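PDB 2B78: hypothetical protein SMU.776, which is of unknown function but is probably an S-adenosylmethionine-dependent methyltransferase that may act on RNA. Local coordinates for residues A230-A235 against N258-A263; T193-D198 against T223-V228. One frame throughout, in Å; residues are numbered along the deposited sequence.

Contact 1 (A230-A235 against N258-A263); sequences AAMGGA and NHLDMA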
loop_
_atom_site.group_PDB
_atom_site.type_symbol
_atom_site.label_atom_id
_atom_site.label_comp_id
_atom_site.label_asym_id
_atom_site.label_seq_id
_atom_site.Cartn_x
_atom_site.Cartn_y
_atom_site.Cartn_z
ATOM N N ALA A 230 6.283 -2.044 17.668
ATOM C CA ALA A 230 5.898 -2.744 18.887
ATOM C C ALA A 230 6.954 -2.554 19.982
ATOM O O ALA A 230 6.618 -2.374 21.154
ATOM C CB ALA A 230 5.703 -4.224 18.586
ATOM N N ALA A 231 8.227 -2.588 19.599
ATOM C CA ALA A 231 9.317 -2.406 20.551
ATOM C C ALA A 231 9.238 -1.027 21.214
ATOM O O ALA A 231 9.473 -0.890 22.421
ATOM C CB ALA A 231 10.667 -2.571 19.834
ATOM N N MET A 232 8.917 -0.006 20.415
ATOM C CA MET A 232 8.803 1.361 20.916
ATOM C C MET A 232 7.561 1.532 21.781
ATOM O O MET A 232 7.423 2.523 22.501
ATOM C CB MET A 232 8.752 2.358 19.752
ATOM C CG MET A 232 10.080 2.525 19.010
ATOM S SD MET A 232 11.442 2.990 20.095
ATOM C CE MET A 232 10.926 4.651 20.601
ATOM N N GLY A 233 6.661 0.558 21.692
ATOM C CA GLY A 233 5.431 0.583 22.467
ATOM C C GLY A 233 5.532 -0.353 23.655
ATOM O O GLY A 233 4.521 -0.761 24.225
ATOM N N GLY A 234 6.758 -0.734 24.001
ATOM C CA GLY A 234 6.972 -1.580 25.163
ATOM C C GLY A 234 6.763 -3.076 25.064
ATOM O O GLY A 234 6.536 -3.728 26.086
ATOM N N ALA A 235 6.827 -3.639 23.861
ATOM C CA ALA A 235 6.642 -5.079 23.722
ATOM C C ALA A 235 7.717 -5.804 24.528
ATOM O O ALA A 235 8.866 -5.343 24.634
ATOM C CB ALA A 235 6.706 -5.488 22.244
ATOM N N ASN A 258 16.426 4.011 16.345
ATOM C CA ASN A 258 15.662 4.310 17.547
ATOM C C ASN A 258 16.408 3.923 18.817
ATOM O O ASN A 258 15.832 3.871 19.902
ATOM C CB ASN A 258 14.306 3.615 17.471
ATOM C CG ASN A 258 13.465 4.124 16.315
ATOM O OD1 ASN A 258 13.245 3.418 15.328
ATOM N ND2 ASN A 258 13.003 5.368 16.426
ATOM N N HIS A 259 17.698 3.647 18.655
ATOM C CA HIS A 259 18.590 3.283 19.749
ATOM C C HIS A 259 18.022 2.202 20.665
ATOM O O HIS A 259 18.134 2.288 21.883
ATOM C CB HIS A 259 18.925 4.529 20.565
ATOM C CG HIS A 259 19.268 5.721 19.724
ATOM N ND1 HIS A 259 20.374 5.760 18.903
ATOM C CD2 HIS A 259 18.625 6.899 19.544
ATOM C CE1 HIS A 259 20.397 6.910 18.252
ATOM N NE2 HIS A 259 19.347 7.619 18.623
ATOM N N LEU A 260 17.425 1.177 20.069
ATOM C CA LEU A 260 16.845 0.081 20.836
ATOM C C LEU A 260 17.827 -1.068 21.040
ATOM O O LEU A 260 18.487 -1.494 20.100
ATOM C CB LEU A 260 15.600 -0.452 20.121
ATOM C CG LEU A 260 14.357 0.445 20.117
ATOM C CD1 LEU A 260 13.409 -0.019 19.019
ATOM C CD2 LEU A 260 13.685 0.412 21.478
ATOM N N ASP A 261 17.935 -1.558 22.271
ATOM C CA ASP A 261 18.810 -2.692 22.538
ATOM C C ASP A 261 18.038 -3.902 22.031
ATOM O O ASP A 261 16.850 -4.044 22.311
ATOM C CB ASP A 261 19.077 -2.835 24.026
ATOM C CG ASP A 261 19.863 -4.093 24.348
ATOM O OD1 ASP A 261 19.243 -5.167 24.467
ATOM O OD2 ASP A 261 21.101 -4.009 24.465
ATOM N N MET A 262 18.700 -4.795 21.305
ATOM C CA MET A 262 17.984 -5.933 20.744
ATOM C C MET A 262 18.063 -7.294 21.440
ATOM O O MET A 262 17.751 -8.319 20.834
ATOM C CB MET A 262 18.352 -6.063 19.262
ATOM C CG MET A 262 17.738 -4.939 18.390
ATOM S SD MET A 262 18.066 -5.153 16.661
ATOM C CE MET A 262 16.942 -6.480 16.229
ATOM N N ALA A 263 18.440 -7.305 22.714
ATOM C CA ALA A 263 18.531 -8.549 23.471
ATOM C C ALA A 263 17.259 -9.385 23.324
ATOM O O ALA A 263 17.317 -10.616 23.216
ATOM C CB ALA A 263 18.773 -8.238 24.944
#
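Ala231, in the last turn of helix 225-232, faces Leu260 in the coil after helix 247-257, their CA atoms 7.9 Å apart, so the two backbones stay well separated and side chains alone bridge the gap. Leu260 and Met232 share most of the contact, the leucine offering both methyls: CD1 rests on Ala231 CB at 3.8 Å, while CD2 lies 3.7 Å from Met232 SD. A small alanine lets the forked leucine settle close to the helix. Met232 reaches across by bending at both chi2 and chi3 (-56° and -67°), which brings its sulfur over the leucine fork and, at 3.9 Å, against Asn258 CB. Methionine suits the place because its unbranched, flexible chain can fold far enough to lay the sulfur on Leu260. Both helices end in Schellman motifs, with Gly234 and His259 as the positive-phi C-prime residues; the turn at His259 sends the chain on so that Leu260 faces helix 225-232. Beyond it, Asp261 OD1 closes an Asx turn by accepting from Ala263 N at 2.9 Å. The contact lies at the surface of the Rossmann-like domain, where Phe255 of helix 247-257 touches both Ala231 and Leu260, and Ile181 of strand 181-185 adjoins Met232 and Asn258.

Contact 2 (T193-D198 against T223-V228); sequences TGIFLD and TAAFSV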
loop_
_atom_site.group_PDB
_atom_site.type_symbol
_atom_site.label_atom_id
_atom_site.label_comp_id
_atom_site.label_asym_id
_atom_site.label_seq_id
_atom_site.Cartn_x
_atom_site.Cartn_y
_atom_site.Cartn_z
ATOM N N THR A 193 10.574 0.435 -0.944
ATOM C CA THR A 193 11.357 1.456 -0.266
ATOM C C THR A 193 11.789 1.167 1.165
ATOM O O THR A 193 12.340 2.049 1.817
ATOM C CB THR A 193 10.562 2.750 -0.213
ATOM O OG1 THR A 193 9.432 2.556 0.651
ATOM C CG2 THR A 193 10.079 3.130 -1.591
ATOM N N GLY A 194 11.520 -0.032 1.673
ATOM C CA GLY A 194 11.912 -0.344 3.040
ATOM C C GLY A 194 10.755 -0.216 4.010
ATOM O O GLY A 194 10.856 -0.620 5.170
ATOM N N ILE A 195 9.659 0.375 3.551
ATOM C CA ILE A 195 8.491 0.531 4.399
ATOM C C ILE A 195 7.238 0.725 3.553
ATOM O O ILE A 195 7.309 1.185 2.401
ATOM C CB ILE A 195 8.657 1.733 5.374
ATOM C CG1 ILE A 195 7.530 1.717 6.418
ATOM C CG2 ILE A 195 8.587 3.053 4.611
ATOM C CD1 ILE A 195 7.759 2.674 7.590
ATOM N N PHE A 196 6.093 0.330 4.100
ATOM C CA PHE A 196 4.828 0.527 3.407
ATOM C C PHE A 196 4.102 1.568 4.229
ATOM O O PHE A 196 3.609 1.290 5.324
ATOM C CB PHE A 196 4.039 -0.780 3.319
ATOM C CG PHE A 196 4.491 -1.669 2.191
ATOM C CD1 PHE A 196 4.029 -1.453 0.893
ATOM C CD2 PHE A 196 5.437 -2.659 2.410
ATOM C CE1 PHE A 196 4.511 -2.209 -0.175
ATOM C CE2 PHE A 196 5.929 -3.423 1.350
ATOM C CZ PHE A 196 5.463 -3.194 0.054
ATOM N N LEU A 197 4.066 2.782 3.699
ATOM C CA LEU A 197 3.454 3.902 4.390
ATOM C C LEU A 197 1.983 3.725 4.709
ATOM O O LEU A 197 1.493 4.302 5.681
ATOM C CB LEU A 197 3.658 5.193 3.577
ATOM C CG LEU A 197 5.117 5.619 3.323
ATOM C CD1 LEU A 197 5.136 6.891 2.488
ATOM C CD2 LEU A 197 5.836 5.856 4.641
ATOM N N ASP A 198 1.270 2.939 3.907
ATOM C CA ASP A 198 -0.153 2.752 4.168
ATOM C C ASP A 198 -0.466 2.064 5.497
ATOM O O ASP A 198 -1.592 2.126 5.974
ATOM C CB ASP A 198 -0.840 2.006 3.008
ATOM C CG ASP A 198 -0.131 0.717 2.622
ATOM O OD1 ASP A 198 0.270 -0.047 3.516
ATOM O OD2 ASP A 198 0.009 0.468 1.402
ATOM N N THR A 223 10.995 -5.608 6.543
ATOM C CA THR A 223 12.099 -4.907 7.181
ATOM C C THR A 223 11.775 -4.746 8.665
ATOM O O THR A 223 12.390 -3.952 9.379
ATOM C CB THR A 223 12.396 -3.526 6.543
ATOM O OG1 THR A 223 11.283 -2.644 6.725
ATOM C CG2 THR A 223 12.687 -3.692 5.063
ATOM N N ALA A 224 10.801 -5.531 9.117
ATOM C CA ALA A 224 10.380 -5.548 10.515
ATOM C C ALA A 224 9.883 -4.210 11.053
ATOM O O ALA A 224 10.064 -3.914 12.237
ATOM C CB ALA A 224 11.523 -6.058 11.382
ATOM N N ALA A 225 9.258 -3.398 10.201
ATOM C CA ALA A 225 8.750 -2.112 10.675
ATOM C C ALA A 225 7.704 -2.293 11.791
ATOM O O ALA A 225 7.611 -1.454 12.690
ATOM C CB ALA A 225 8.158 -1.314 9.515
ATOM N N PHE A 226 6.907 -3.365 11.740
ATOM C CA PHE A 226 5.902 -3.606 12.795
ATOM C C PHE A 226 6.595 -3.976 14.103
ATOM O O PHE A 226 6.123 -3.644 15.193
ATOM C CB PHE A 226 4.954 -4.759 12.435
ATOM C CG PHE A 226 3.889 -4.414 11.437
ATOM C CD1 PHE A 226 3.061 -3.309 11.615
ATOM C CD2 PHE A 226 3.679 -5.239 10.331
ATOM C CE1 PHE A 226 2.037 -3.035 10.707
ATOM C CE2 PHE A 226 2.661 -4.977 9.422
ATOM C CZ PHE A 226 1.835 -3.870 9.609
ATOM N N SER A 227 7.716 -4.685 13.989
ATOM C CA SER A 227 8.461 -5.112 15.159
ATOM C C SER A 227 9.082 -3.933 15.898
ATOM O O SER A 227 9.027 -3.865 17.134
ATOM C CB SER A 227 9.546 -6.104 14.742
ATOM O OG SER A 227 8.951 -7.237 14.140
ATOM N N VAL A 228 9.663 -2.999 15.149
ATOM C CA VAL A 228 10.264 -1.822 15.763
ATOM C C VAL A 228 9.173 -0.973 16.427
ATOM O O VAL A 228 9.374 -0.432 17.514
ATOM C CB VAL A 228 11.067 -0.982 14.711
ATOM C CG1 VAL A 228 10.127 -0.318 13.721
ATOM C CG2 VAL A 228 11.927 0.054 15.415
#
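The polar part of the contact joins Thr223 to Gly194. The threonine hydroxyl OG1 donates to the backbone oxygen Gly194 O at 2.6 Å, a short bond. The hydroxyl comes in at 147° to the C=O bond, from a position raised 28° out of the carbonyl plane. With chi1 at 64°, OG1 stands between the threonine's own backbone N and carbonyl carbon, and from there it meets the glycine oxygen. Tyr222, the residue before, binds the same glycine through its hydroxyl and Gly194 N, so both polar atoms of this buried residue have partners from one short piece of chain. Glycine suits the site because its phi is positive, a backbone angle that a residue with a beta carbon adopts only with strain against the carbonyl oxygen before it.

The apolar part has two pieces. Thr223 CG2 lies 4.0 Å from Gly194 CA, so the branched threonine covers the glycine with its methyl while bonding it with its hydroxyl. One residue further along on the loop, Ile195 CG1 approaches Ala225 CB at 4.4 Å, a looser touch in which the alanine keeps the first turn of helix 225-232 slim; Tyr183 of strand 181-185 packs on both residues.

Within the second segment the backbone begins its helix. Ala224 occupies the N-cap position, and its O accepts from Val228 N at 3.1 Å.

The chemistry is that of a buried backbone carbonyl satisfied by a hydroxyl, with the methyl of the same threonine lying against the oxygen. The Thr223 side chain is about 7 Å from that of Arg246 and about 8 Å from that of Asp242, both seen to bind S-adenosyl-L-homocysteine in a structure of this protein, so the bond is consistent with holding the loop and helix start together beside that site.

In the fold
From the N terminus, the chain leaves strand 181-185 through the loop at 193-198, runs along helix 200-210 and strand 215-219, and closes contact 2 where helix 225-232 starts. Contact 1 opens at the far end of that same helix; strand 237-242 and helix 247-257 follow, and the loop closes at 258-263, just before edge strand 265-269. The two loops therefore come in series, neither nested nor crossed, and share one helix held near its beginning and at its end. They meet at Val228, whose CG2 is 3.9 Å from Leu260 CD1. Together they tie successive beta-alpha units of the Rossmann-like sheet to one another and to the segment leading into them.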